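Local atomic coordinates of probable branched-chain-amino-acid aminotransferase (Thermotoga maritima MSB8, PDB entry 3CSW), a protein that probably catalyses the pyridoxal-phosphate-dependent transfer of the amino group of leucine, isoleucine or valine to 2-oxoglutarate, in branched-chain amino acid metabolism. Residues 52-57 against 280-285; 95-100 against 112-117; 172-177 against 222-227; 232-237 against 262-267. All blocks are in the same frame, centred on the assembly; numbering follows the deposited sequence. Where two conformers were deposited one is given.

Contact 1 (52-57 against 280-285); sequences APFAAY and ENWVGI
F54 and W282 meet through different first torsions: the F54 ring stands trans to its own backbone N (chi1 -176°), whereas the W282 indole is turned back beside its N (chi1 -59°), which carries its far end to the other segment. The result is an offset edge-to-face pair with planes at 68°, F54 presenting its edge, CD1, 3.5 Å from W282 CZ2. The six-membered ring also takes A52 CB, 3.6 Å from W282 CZ3. N281 runs alongside F54, its CB 3.5 Å from F54 CE1, while its side-chain oxygen is bonded by K58. Replacing W282 by an alanine would probably open a gap beside A52 and leave the edge of F54 without this aromatic partner. Further along, I285 CG1 rests on A56 CB. The C-terminal tail thus closes over the turn from strand 52-53 into helix 56-68. A55 N donates to N281 O (2.9 Å), and one water links P53 O, N281 O and A56 N, so these buried backbone groups keep hydrogen-bond partners beside the apolar packing.

Contact 2 (95-100 against 112-117); sequences EVRIKV and VFSPLN
R97 and S114 form a hydrogen-bonded pair at the middle of two antiparallel strands whose short axes run at 158°, R97 N to S114 O measuring 2.9 Å and K99 with V112 repeating the pattern. Past the last bridge, L116 N still reaches E95 O at 2.8 Å, nearly straight at the hydrogen (173°). On one side of the sheet I98 and F113 lie alongside each other, pointing the same way; I98 CG2 sits over the ring face, 4.2 Å from its centroid, as a CH-pi contact. These strands are the two arms of a beta hairpin, 96-102 and 109-115, within a six-stranded antiparallel sheet, and helix 78-89 covers I98 and V96. The other side carries R97, whose guanidinium has L116 CD1 over one face, 3.9 Å from R97 CZ; the bend in the arginine chain at chi3 (-73°) turns the group back over the leucine. A water there bridges R97 O, V112 O and S114 OG, while K99 NZ makes a salt bridge with E35 of the second subunit.

Contact 3 (172-177 against 222-227); sequences GQVCEG and RVVWVW. With PLP (pyridoxal-5'-phosphate), chain E.
The W225 indole meets G172 C and Q173 N at its rim, near the ring plane, the latter 3.6 Å from W225 CE3; V223 CG1 lies over one face, and R133 of the third subunit adds a cation-pi contact. The backbones share a single beta bridge, Q173 with W225, in the segment that carries strand 174-177, an edge strand of a mixed sheet within this chain, where C175 and E176 form a classic beta bulge opposite L167. Two bonds hold the bridge: V174 N to V224 O at 2.7 Å and V226 N to G172 O at 3.0 Å. V174 CG2 packs on V224 CG1, and a water joins V174 O to V224 N. G172 has positive phi, and a side chain there would run into the preceding carbonyl. The strand leads to the cofactor pocket. E176 accepts from the pyridine nitrogen of pyridoxal-5'-phosphate, and its other oxygen is held by R134 and the backbone N of L200. A glutamine in place of E176 would probably leave the pyridine nitrogen, and R134, without the negative charge that each now faces. The reach comes from an extended E176 chain beyond CG (chi2 -157°), which sets OE1 2.8 Å from PLP N1.

Contact 4 (232-237 against 262-267); sequences ADEMFL and PVTATL
E234 puts both carboxylate oxygens against the first turn of helix 262-276, its chain running extended beyond CG (chi2 -179°) to reach it, and three donors share them. OE2 accepts from V263 N at 3.0 Å through its syn lone pair, with the N-H pointing well at it (158°). OE1 takes two bonds: T264 N at 2.8 Å, on the syn side but 16° out of the carboxylate plane, and T264 OG1, the donor, at 2.6 Å on the anti lone pair. The carboxylate is therefore gripped from several directions, which should fix its rotation, and its negative charge probably interacts favourably with the positive end of the helix dipole. Two backbone N-H groups of the first turn, which have no carbonyl a turn earlier in the helix to pair with, are thus satisfied by a side chain from a strand.

That strand, 234-239, belongs to a five-stranded mixed sheet against which the helix packs, the short axes lying 8.4 Å apart, and D233 and E234 form a classic beta bulge opposite V185. Inside the helix P262 O accepts twice, from T266 N and from T266 OG1, the hydroxyl at 2.7 Å. Beyond the polar group the contact turns apolar: F236 CZ lies 3.8 Å from L267 CD1, the two side chains crossing at about a right angle. The phenylalanine also approaches T264, with F236 CD2 3.6 Å from T264 OG1, and stacks on F183 of the neighbouring strand.

In the fold
The four contacts show how one chain is tied together at separate places, some near the cofactor and others farther off. Contact 1 brings the C-terminal tail back to residues 52-57, so the other three all fall between its ends along the sequence: first contact 2, then contact 3, then contact 4. Contacts 1 and 2 reach the same six-stranded antiparallel sheet, their centres about 15 Å apart. Contacts 3 and 4 lie about 17 Å apart between centres, and helix 226-230 and strand 234-239 follow each other in the chain. Contact 3 is about 30 Å, centre to centre, from contacts 1 and 2, across the middle of the chain. Pyridoxal-5'-phosphate is touched directly by contact 3, and the side chain of A55 in contact 1 comes within about 8 Å of it.

Contact 1 (52-57 against 280-285)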
loop_
_atom_site.group_PDB
_atom_site.type_symbol
_atom_site.label_atom_id
_atom_site.label_comp_id
_atom_site.label_asym_id
_atom_site.label_seq_id
_atom_site.Cartn_x
_atom_site.Cartn_y
_atom_site.Cartn_z
ATOM N N ALA A 52 -21.836 -3.860 39.169
ATOM C CA ALA A 52 -21.813 -2.452 38.731
ATOM C C ALA A 52 -21.162 -2.353 37.344
ATOM O O ALA A 52 -20.063 -2.883 37.144
ATOM C CB ALA A 52 -21.044 -1.594 39.724
ATOM N N PRO A 53 -21.825 -1.679 36.386
ATOM C CA PRO A 53 -21.234 -1.542 35.033
ATOM C C PRO A 53 -19.921 -0.740 34.980
ATOM O O PRO A 53 -19.855 0.444 35.381
ATOM C CB PRO A 53 -22.339 -0.885 34.198
ATOM C CG PRO A 53 -23.341 -0.368 35.162
ATOM C CD PRO A 53 -23.155 -1.055 36.491
ATOM N N PHE A 54 -18.898 -1.428 34.478
ATOM C CA PHE A 54 -17.543 -0.936 34.391
ATOM C C PHE A 54 -17.291 -0.024 33.184
ATOM O O PHE A 54 -17.664 -0.338 32.050
ATOM C CB PHE A 54 -16.563 -2.113 34.326
ATOM C CG PHE A 54 -15.113 -1.689 34.318
ATOM C CD1 PHE A 54 -14.552 -1.070 35.442
ATOM C CD2 PHE A 54 -14.318 -1.893 33.201
ATOM C CE1 PHE A 54 -13.225 -0.680 35.440
ATOM C CE2 PHE A 54 -12.990 -1.496 33.190
ATOM C CZ PHE A 54 -12.446 -0.884 34.296
ATOM N N ALA A 55 -16.608 1.086 33.458
ATOM C CA ALA A 55 -16.212 2.061 32.452
ATOM C C ALA A 55 -17.385 2.508 31.610
ATOM O O ALA A 55 -17.224 2.725 30.414
ATOM C CB ALA A 55 -15.060 1.526 31.563
ATOM N N ALA A 56 -18.538 2.727 32.254
ATOM C CA ALA A 56 -19.766 3.052 31.544
ATOM C C ALA A 56 -19.647 4.338 30.718
ATOM O O ALA A 56 -20.032 4.368 29.544
ATOM C CB ALA A 56 -20.946 3.107 32.490
ATOM N N TYR A 57 -19.081 5.384 31.309
ATOM C CA TYR A 57 -18.898 6.655 30.615
ATOM C C TYR A 57 -17.933 6.519 29.425
ATOM O O TYR A 57 -18.194 7.043 28.361
ATOM C CB TYR A 57 -18.414 7.761 31.582
ATOM C CG TYR A 57 -18.367 9.103 30.895
ATOM C CD1 TYR A 57 -19.542 9.722 30.479
ATOM C CD2 TYR A 57 -17.155 9.726 30.611
ATOM C CE1 TYR A 57 -19.517 10.928 29.805
ATOM C CE2 TYR A 57 -17.118 10.931 29.936
ATOM C CZ TYR A 57 -18.301 11.531 29.537
ATOM O OH TYR A 57 -18.273 12.735 28.866
ATOM N N GLU A 280 -12.195 7.465 37.054
ATOM C CA GLU A 280 -12.550 7.626 35.626
ATOM C C GLU A 280 -13.307 6.427 35.029
ATOM O O GLU A 280 -14.009 6.582 34.043
ATOM C CB GLU A 280 -11.306 7.934 34.788
ATOM C CG GLU A 280 -10.301 6.806 34.706
ATOM C CD GLU A 280 -9.050 7.194 33.932
ATOM O OE1 GLU A 280 -8.335 8.124 34.379
ATOM O OE2 GLU A 280 -8.774 6.547 32.890
ATOM N N ASN A 281 -13.179 5.251 35.639
ATOM C CA ASN A 281 -13.933 4.057 35.235
ATOM C C ASN A 281 -15.323 3.935 35.866
ATOM O O ASN A 281 -16.052 2.992 35.562
ATOM C CB ASN A 281 -13.137 2.797 35.594
ATOM C CG ASN A 281 -11.860 2.689 34.830
ATOM O OD1 ASN A 281 -11.811 2.999 33.636
ATOM N ND2 ASN A 281 -10.814 2.218 35.493
ATOM N N TRP A 282 -15.674 4.881 36.745
ATOM C CA TRP A 282 -16.920 4.827 37.515
ATOM C C TRP A 282 -17.759 6.093 37.543
ATOM O O TRP A 282 -18.768 6.129 38.244
ATOM C CB TRP A 282 -16.619 4.380 38.948
ATOM C CG TRP A 282 -15.957 3.026 38.975
ATOM C CD1 TRP A 282 -14.638 2.770 39.166
ATOM C CD2 TRP A 282 -16.582 1.758 38.737
ATOM N NE1 TRP A 282 -14.400 1.422 39.093
ATOM C CE2 TRP A 282 -15.577 0.776 38.832
ATOM C CE3 TRP A 282 -17.898 1.355 38.478
ATOM C CZ2 TRP A 282 -15.844 -0.586 38.665
ATOM C CZ3 TRP A 282 -18.158 -0.001 38.304
ATOM C CH2 TRP A 282 -17.136 -0.951 38.406
ATOM N N VAL A 283 -17.382 7.107 36.775
ATOM C CA VAL A 283 -18.132 8.357 36.661
ATOM C C VAL A 283 -19.596 8.067 36.342
ATOM O O VAL A 283 -19.861 7.312 35.410
ATOM C CB VAL A 283 -17.603 9.235 35.482
ATOM C CG1 VAL A 283 -18.134 10.649 35.603
ATOM C CG2 VAL A 283 -16.084 9.254 35.434
ATOM N N GLY A 284 -20.528 8.665 37.085
ATOM C CA GLY A 284 -21.972 8.545 36.815
ATOM C C GLY A 284 -22.696 7.285 37.260
ATOM O O GLY A 284 -23.904 7.157 37.021
ATOM N N ILE A 285 -21.969 6.361 37.887
ATOM C CA ILE A 285 -22.494 5.064 38.314
ATOM C C ILE A 285 -22.678 5.033 39.836
ATOM O O ILE A 285 -23.801 4.957 40.370
ATOM C CB ILE A 285 -21.541 3.898 37.848
ATOM C CG1 ILE A 285 -21.655 3.674 36.327
ATOM C CG2 ILE A 285 -21.822 2.597 38.596
ATOM C CD1 ILE A 285 -23.097 3.485 35.795
ATOM O OXT ILE A 285 -21.704 5.109 40.587
HETATM O O HOH W 1 -18.731 2.909 35.172
HETATM O O HOH W 2 -18.553 5.457 34.164
#

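Contact 2 (95-100 against 112-117)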
loop_
_atom_site.group_PDB
_atom_site.type_symbol
_atom_site.label_atom_id
_atom_site.label_comp_id
_atom_site.label_asym_id
_atom_site.label_seq_id
_atom_site.Cartn_x
_atom_site.Cartn_y
_atom_site.Cartn_z
ATOM N N GLU A 95 -21.866 -11.715 37.867
ATOM C CA GLU A 95 -21.387 -10.700 36.916
ATOM C C GLU A 95 -22.017 -10.921 35.532
ATOM O O GLU A 95 -22.259 -12.077 35.129
ATOM C CB GLU A 95 -19.860 -10.721 36.782
ATOM C CG GLU A 95 -19.056 -10.590 38.097
ATOM C CD GLU A 95 -19.211 -9.256 38.814
ATOM O OE1 GLU A 95 -20.099 -8.461 38.450
ATOM O OE2 GLU A 95 -18.450 -9.014 39.774
ATOM N N VAL A 96 -22.297 -9.819 34.821
ATOM C CA VAL A 96 -22.852 -9.886 33.476
ATOM C C VAL A 96 -21.927 -9.293 32.401
ATOM O O VAL A 96 -21.113 -8.403 32.667
ATOM C CB VAL A 96 -24.272 -9.211 33.385
ATOM C CG1 VAL A 96 -25.246 -9.905 34.307
ATOM C CG2 VAL A 96 -24.227 -7.744 33.733
ATOM N N ARG A 97 -22.038 -9.856 31.195
ATOM C CA ARG A 97 -21.528 -9.257 29.971
ATOM C C ARG A 97 -22.701 -8.476 29.413
ATOM O O ARG A 97 -23.825 -8.944 29.476
ATOM C CB ARG A 97 -21.114 -10.332 28.967
ATOM C CG ARG A 97 -20.743 -9.792 27.575
ATOM C CD ARG A 97 -20.480 -10.911 26.543
ATOM N NE ARG A 97 -19.206 -11.611 26.773
ATOM C CZ ARG A 97 -19.030 -12.686 27.553
ATOM N NH1 ARG A 97 -20.046 -13.240 28.233
ATOM N NH2 ARG A 97 -17.807 -13.216 27.660
ATOM N N ILE A 98 -22.446 -7.290 28.871
ATOM C CA ILE A 98 -23.507 -6.440 28.323
ATOM C C ILE A 98 -23.087 -5.958 26.935
ATOM O O ILE A 98 -22.011 -5.403 26.794
ATOM C CB ILE A 98 -23.767 -5.184 29.214
ATOM C CG1 ILE A 98 -23.949 -5.559 30.704
ATOM C CG2 ILE A 98 -24.975 -4.431 28.695
ATOM C CD1 ILE A 98 -23.806 -4.385 31.672
ATOM N N LYS A 99 -23.929 -6.185 25.926
ATOM C CA LYS A 99 -23.706 -5.685 24.565
ATOM C C LYS A 99 -24.737 -4.603 24.317
ATOM O O LYS A 99 -25.898 -4.790 24.658
ATOM C CB LYS A 99 -23.891 -6.781 23.514
ATOM C CG LYS A 99 -22.984 -7.987 23.666
ATOM C CD LYS A 99 -23.504 -9.187 22.845
ATOM C CE LYS A 99 -23.265 -10.541 23.575
ATOM N NZ LYS A 99 -24.220 -11.610 23.140
ATOM N N VAL A 100 -24.306 -3.476 23.743
ATOM C CA VAL A 100 -25.195 -2.360 23.419
ATOM C C VAL A 100 -25.108 -2.063 21.920
ATOM O O VAL A 100 -24.026 -1.783 21.405
ATOM C CB VAL A 100 -24.857 -1.079 24.225
ATOM C CG1 VAL A 100 -25.945 -0.009 23.974
ATOM C CG2 VAL A 100 -24.749 -1.407 25.715
ATOM N N VAL A 112 -28.211 -6.186 25.598
ATOM C CA VAL A 112 -28.313 -7.630 25.804
ATOM C C VAL A 112 -27.483 -7.955 27.045
ATOM O O VAL A 112 -26.295 -7.648 27.094
ATOM C CB VAL A 112 -27.808 -8.457 24.580
ATOM C CG1 VAL A 112 -28.094 -9.940 24.775
ATOM C CG2 VAL A 112 -28.438 -7.978 23.286
ATOM N N PHE A 113 -28.124 -8.541 28.058
ATOM C CA PHE A 113 -27.446 -8.923 29.303
ATOM C C PHE A 113 -27.363 -10.439 29.416
ATOM O O PHE A 113 -28.372 -11.105 29.260
ATOM C CB PHE A 113 -28.215 -8.404 30.511
ATOM C CG PHE A 113 -28.349 -6.902 30.569
ATOM C CD1 PHE A 113 -29.372 -6.257 29.894
ATOM C CD2 PHE A 113 -27.499 -6.145 31.368
ATOM C CE1 PHE A 113 -29.525 -4.890 29.979
ATOM C CE2 PHE A 113 -27.644 -4.764 31.452
ATOM C CZ PHE A 113 -28.659 -4.135 30.756
ATOM N N SER A 114 -26.174 -10.975 29.675
ATOM C CA SER A 114 -26.000 -12.417 29.871
ATOM C C SER A 114 -24.922 -12.701 30.905
ATOM O O SER A 114 -24.040 -11.887 31.125
ATOM C CB SER A 114 -25.664 -13.126 28.554
ATOM O OG SER A 114 -24.427 -12.708 28.021
ATOM N N PRO A 115 -24.992 -13.858 31.562
ATOM C CA PRO A 115 -24.011 -14.102 32.616
ATOM C C PRO A 115 -22.598 -14.104 32.076
ATOM O O PRO A 115 -22.370 -14.661 31.012
ATOM C CB PRO A 115 -24.394 -15.495 33.131
ATOM C CG PRO A 115 -25.837 -15.638 32.781
ATOM C CD PRO A 115 -25.940 -14.974 31.435
ATOM N N LEU A 116 -21.676 -13.457 32.789
ATOM C CA LEU A 116 -20.271 -13.429 32.406
ATOM C C LEU A 116 -19.640 -14.681 32.982
ATOM O O LEU A 116 -19.487 -14.817 34.210
ATOM C CB LEU A 116 -19.565 -12.188 32.962
ATOM C CG LEU A 116 -18.084 -12.011 32.595
ATOM C CD1 LEU A 116 -17.953 -11.543 31.167
ATOM C CD2 LEU A 116 -17.396 -11.036 33.532
ATOM N N ASN A 117 -19.306 -15.615 32.104
ATOM C CA ASN A 117 -18.641 -16.841 32.527
ATOM C C ASN A 117 -17.215 -16.763 32.002
ATOM O O ASN A 117 -16.934 -17.063 30.837
ATOM C CB ASN A 117 -19.410 -18.093 32.069
ATOM C CG ASN A 117 -20.596 -18.428 32.996
ATOM O OD1 ASN A 117 -20.471 -18.392 34.222
ATOM N ND2 ASN A 117 -21.740 -18.754 32.407
HETATM O O HOH W 3 -24.421 -9.983 26.732
#

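Contact 3 (172-177 against 222-227)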
loop_
_atom_site.group_PDB
_atom_site.type_symbol
_atom_site.label_atom_id
_atom_site.label_comp_id
_atom_site.label_asym_id
_atom_site.label_seq_id
_atom_site.Cartn_x
_atom_site.Cartn_y
_atom_site.Cartn_z
ATOM N N GLY A 172 2.481 -5.203 7.699
ATOM C CA GLY A 172 3.076 -6.174 8.603
ATOM C C GLY A 172 3.298 -5.693 10.028
ATOM O O GLY A 172 3.896 -6.412 10.829
ATOM N N GLN A 173 2.820 -4.487 10.348
ATOM C CA GLN A 173 2.797 -4.009 11.725
ATOM C C GLN A 173 1.727 -4.776 12.480
ATOM O O GLN A 173 0.717 -5.150 11.911
ATOM C CB GLN A 173 2.554 -2.484 11.819
ATOM C CG GLN A 173 1.120 -1.964 11.588
ATOM C CD GLN A 173 0.750 -1.759 10.119
ATOM O OE1 GLN A 173 1.310 -2.382 9.227
ATOM N NE2 GLN A 173 -0.215 -0.889 9.880
ATOM N N VAL A 174 1.971 -5.025 13.762
ATOM C CA VAL A 174 0.961 -5.598 14.634
ATOM C C VAL A 174 -0.136 -4.549 14.880
ATOM O O VAL A 174 0.141 -3.393 15.267
ATOM C CB VAL A 174 1.575 -6.055 15.986
ATOM C CG1 VAL A 174 0.512 -6.648 16.879
ATOM C CG2 VAL A 174 2.723 -7.055 15.749
ATOM N N CYS A 175 -1.378 -4.931 14.633
ATOM C CA CYS A 175 -2.502 -4.062 14.991
ATOM C C CYS A 175 -3.091 -4.565 16.295
ATOM O O CYS A 175 -2.837 -3.997 17.368
ATOM C CB CYS A 175 -3.540 -3.981 13.852
ATOM S SG CYS A 175 -2.934 -2.949 12.484
ATOM N N GLU A 176 -3.880 -5.631 16.211
ATOM C CA GLU A 176 -4.573 -6.127 17.359
ATOM C C GLU A 176 -5.204 -7.480 17.085
ATOM O O GLU A 176 -5.215 -7.936 15.967
ATOM C CB GLU A 176 -5.666 -5.119 17.747
ATOM C CG GLU A 176 -6.720 -4.868 16.668
ATOM C CD GLU A 176 -7.420 -3.528 16.816
ATOM O OE1 GLU A 176 -7.975 -3.245 17.890
ATOM O OE2 GLU A 176 -7.428 -2.750 15.844
ATOM N N GLY A 177 -5.765 -8.101 18.123
ATOM C CA GLY A 177 -6.577 -9.290 17.943
ATOM C C GLY A 177 -7.953 -8.924 17.399
ATOM O O GLY A 177 -8.321 -7.756 17.409
ATOM N N ARG A 222 4.084 2.389 20.215
ATOM C CA ARG A 222 4.776 2.661 18.945
ATOM C C ARG A 222 4.363 1.657 17.877
ATOM O O ARG A 222 3.567 0.772 18.120
ATOM C CB ARG A 222 6.290 2.605 19.152
ATOM C CG ARG A 222 6.782 1.314 19.776
ATOM C CD ARG A 222 8.278 1.214 19.623
ATOM N NE ARG A 222 8.849 -0.004 20.200
ATOM C CZ ARG A 222 9.019 -1.155 19.551
ATOM N NH1 ARG A 222 8.610 -1.325 18.296
ATOM N NH2 ARG A 222 9.578 -2.158 20.185
ATOM N N VAL A 223 4.893 1.813 16.684
ATOM C CA VAL A 223 4.730 0.811 15.655
ATOM C C VAL A 223 5.538 -0.433 16.086
ATOM O O VAL A 223 6.719 -0.331 16.405
ATOM C CB VAL A 223 5.191 1.325 14.268
ATOM C CG1 VAL A 223 5.197 0.183 13.222
ATOM C CG2 VAL A 223 4.299 2.488 13.822
ATOM N N VAL A 224 4.864 -1.585 16.107
ATOM C CA VAL A 224 5.449 -2.867 16.490
ATOM C C VAL A 224 5.338 -3.752 15.248
ATOM O O VAL A 224 4.265 -3.899 14.700
ATOM C CB VAL A 224 4.682 -3.480 17.663
ATOM C CG1 VAL A 224 5.225 -4.899 18.018
ATOM C CG2 VAL A 224 4.726 -2.530 18.870
ATOM N N TRP A 225 6.466 -4.263 14.764
ATOM C CA TRP A 225 6.492 -5.136 13.577
ATOM C C TRP A 225 6.236 -6.597 13.985
ATOM O O TRP A 225 6.618 -7.022 15.088
ATOM C CB TRP A 225 7.837 -4.987 12.832
ATOM C CG TRP A 225 8.070 -3.604 12.310
ATOM C CD1 TRP A 225 9.066 -2.753 12.679
ATOM C CD2 TRP A 225 7.288 -2.901 11.326
ATOM N NE1 TRP A 225 8.964 -1.569 11.979
ATOM C CE2 TRP A 225 7.877 -1.627 11.156
ATOM C CE3 TRP A 225 6.146 -3.215 10.591
ATOM C CZ2 TRP A 225 7.378 -0.684 10.279
ATOM C CZ3 TRP A 225 5.628 -2.245 9.720
ATOM C CH2 TRP A 225 6.241 -1.001 9.589
ATOM N N VAL A 226 5.589 -7.366 13.110
ATOM C CA VAL A 226 5.177 -8.738 13.477
ATOM C C VAL A 226 6.295 -9.621 14.078
ATOM O O VAL A 226 6.061 -10.337 15.057
ATOM C CB VAL A 226 4.467 -9.471 12.327
ATOM C CG1 VAL A 226 5.341 -9.522 11.048
ATOM C CG2 VAL A 226 3.947 -10.868 12.807
ATOM N N TRP A 227 7.494 -9.563 13.509
ATOM C CA TRP A 227 8.624 -10.388 13.982
ATOM C C TRP A 227 9.095 -10.118 15.438
ATOM O O TRP A 227 9.706 -10.976 16.065
ATOM C CB TRP A 227 9.784 -10.302 12.998
ATOM C CG TRP A 227 10.381 -8.939 12.804
ATOM C CD1 TRP A 227 11.410 -8.376 13.519
ATOM C CD2 TRP A 227 10.027 -7.984 11.798
ATOM N NE1 TRP A 227 11.687 -7.115 13.038
ATOM C CE2 TRP A 227 10.860 -6.853 11.979
ATOM C CE3 TRP A 227 9.088 -7.970 10.758
ATOM C CZ2 TRP A 227 10.789 -5.728 11.143
ATOM C CZ3 TRP A 227 9.005 -6.841 9.937
ATOM C CH2 TRP A 227 9.853 -5.739 10.131
HETATM N N1 PLP E . -9.851 -4.722 19.292
HETATM C C2 PLP E . -11.047 -5.041 18.656
HETATM C C2A PLP E . -11.010 -5.259 17.176
HETATM C C3 PLP E . -12.237 -5.152 19.408
HETATM O O3 PLP E . -13.413 -5.549 18.816
HETATM C C4 PLP E . -12.202 -4.934 20.807
HETATM C C4A PLP E . -13.442 -5.109 21.640
HETATM O O4A PLP E . -13.781 -6.245 22.022
HETATM C C5 PLP E . -10.981 -4.620 21.426
HETATM C C6 PLP E . -9.821 -4.508 20.656
HETATM C C5A PLP E . -10.840 -4.602 22.931
HETATM O O4P PLP E . -11.271 -3.352 23.451
HETATM P P PLP E . -11.824 -3.179 24.976
HETATM O O1P PLP E . -12.492 -1.798 25.131
HETATM O O2P PLP E . -10.674 -3.288 25.936
HETATM O O3P PLP E . -12.819 -4.313 25.181
HETATM O O HOH W 4 2.061 -1.554 15.321
#

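Contact 4 (232-237 against 262-267)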
loop_
_atom_site.group_PDB
_atom_site.type_symbol
_atom_site.label_atom_id
_atom_site.label_comp_id
_atom_site.label_asym_id
_atom_site.label_seq_id
_atom_site.Cartn_x
_atom_site.Cartn_y
_atom_site.Cartn_z
ATOM N N ALA A 232 9.834 -11.714 21.484
ATOM C CA ALA A 232 9.423 -11.134 22.750
ATOM C C ALA A 232 9.696 -12.085 23.909
ATOM O O ALA A 232 9.653 -13.308 23.734
ATOM C CB ALA A 232 7.915 -10.791 22.690
ATOM N N ASP A 233 9.956 -11.528 25.093
ATOM C CA ASP A 233 10.023 -12.319 26.329
ATOM C C ASP A 233 8.629 -12.744 26.827
ATOM O O ASP A 233 8.474 -13.844 27.367
ATOM C CB ASP A 233 10.742 -11.548 27.453
ATOM C CG ASP A 233 12.149 -11.150 27.079
ATOM O OD1 ASP A 233 12.763 -11.875 26.293
ATOM O OD2 ASP A 233 12.637 -10.101 27.556
ATOM N N GLU A 234 7.636 -11.863 26.668
ATOM C CA GLU A 234 6.268 -12.129 27.075
ATOM C C GLU A 234 5.316 -11.525 26.064
ATOM O O GLU A 234 5.660 -10.587 25.382
ATOM C CB GLU A 234 5.931 -11.510 28.462
ATOM C CG GLU A 234 6.997 -11.650 29.528
ATOM C CD GLU A 234 6.612 -11.052 30.882
ATOM O OE1 GLU A 234 5.429 -11.111 31.255
ATOM O OE2 GLU A 234 7.516 -10.563 31.595
HETATM N N MSE A 235 4.100 -12.062 26.018
HETATM C CA MSE A 235 3.007 -11.510 25.235
HETATM C C MSE A 235 1.684 -11.726 25.976
HETATM O O MSE A 235 1.523 -12.710 26.700
HETATM C CB MSE A 235 2.995 -12.168 23.855
HETATM C CG MSE A 235 1.853 -11.754 22.923
HETATM SE SE MSE A 235 1.957 -12.629 21.198
HETATM C CE MSE A 235 0.480 -11.849 20.423
ATOM N N PHE A 236 0.761 -10.773 25.850
ATOM C CA PHE A 236 -0.586 -10.901 26.425
ATOM C C PHE A 236 -1.610 -10.059 25.656
ATOM O O PHE A 236 -1.241 -9.164 24.872
ATOM C CB PHE A 236 -0.614 -10.612 27.945
ATOM C CG PHE A 236 -0.362 -9.151 28.350
ATOM C CD1 PHE A 236 -1.404 -8.225 28.365
ATOM C CD2 PHE A 236 0.896 -8.739 28.789
ATOM C CE1 PHE A 236 -1.185 -6.906 28.761
ATOM C CE2 PHE A 236 1.123 -7.426 29.194
ATOM C CZ PHE A 236 0.073 -6.504 29.173
ATOM N N LEU A 237 -2.885 -10.390 25.880
ATOM C CA LEU A 237 -4.016 -9.714 25.280
ATOM C C LEU A 237 -4.815 -8.981 26.339
ATOM O O LEU A 237 -4.786 -9.346 27.518
ATOM C CB LEU A 237 -4.948 -10.715 24.591
ATOM C CG LEU A 237 -4.345 -11.741 23.641
ATOM C CD1 LEU A 237 -5.416 -12.746 23.186
ATOM C CD2 LEU A 237 -3.645 -11.043 22.457
ATOM N N PRO A 262 6.824 -12.627 34.354
ATOM C CA PRO A 262 6.708 -11.760 35.536
ATOM C C PRO A 262 6.005 -10.417 35.358
ATOM O O PRO A 262 5.318 -9.964 36.279
ATOM C CB PRO A 262 8.167 -11.557 35.973
ATOM C CG PRO A 262 8.987 -11.865 34.758
ATOM C CD PRO A 262 8.223 -12.843 33.943
ATOM N N VAL A 263 6.199 -9.752 34.222
ATOM C CA VAL A 263 5.532 -8.470 33.991
ATOM C C VAL A 263 4.033 -8.724 33.812
ATOM O O VAL A 263 3.216 -8.000 34.385
ATOM C CB VAL A 263 6.150 -7.683 32.784
ATOM C CG1 VAL A 263 5.334 -6.439 32.448
ATOM C CG2 VAL A 263 7.599 -7.313 33.080
ATOM N N THR A 264 3.681 -9.764 33.042
ATOM C CA THR A 264 2.280 -10.138 32.789
ATOM C C THR A 264 1.578 -10.503 34.082
ATOM O O THR A 264 0.413 -10.116 34.303
ATOM C CB THR A 264 2.157 -11.363 31.867
ATOM O OG1 THR A 264 2.900 -11.145 30.660
ATOM C CG2 THR A 264 0.678 -11.691 31.534
ATOM N N ALA A 265 2.290 -11.258 34.922
ATOM C CA ALA A 265 1.789 -11.731 36.209
ATOM C C ALA A 265 1.501 -10.579 37.181
ATOM O O ALA A 265 0.477 -10.592 37.837
ATOM C CB ALA A 265 2.786 -12.756 36.833
ATOM N N THR A 266 2.384 -9.588 37.273
ATOM C CA THR A 266 2.136 -8.435 38.122
ATOM C C THR A 266 0.951 -7.626 37.630
ATOM O O THR A 266 0.127 -7.162 38.428
ATOM C CB THR A 266 3.309 -7.470 38.148
ATOM O OG1 THR A 266 4.522 -8.207 38.229
ATOM C CG2 THR A 266 3.206 -6.552 39.368
ATOM N N LEU A 267 0.883 -7.424 36.318
ATOM C CA LEU A 267 -0.200 -6.638 35.738
ATOM C C LEU A 267 -1.540 -7.331 35.972
ATOM O O LEU A 267 -2.513 -6.667 36.356
ATOM C CB LEU A 267 0.035 -6.342 34.242
ATOM C CG LEU A 267 1.221 -5.412 33.932
ATOM C CD1 LEU A 267 1.623 -5.463 32.453
ATOM C CD2 LEU A 267 0.962 -3.960 34.379
#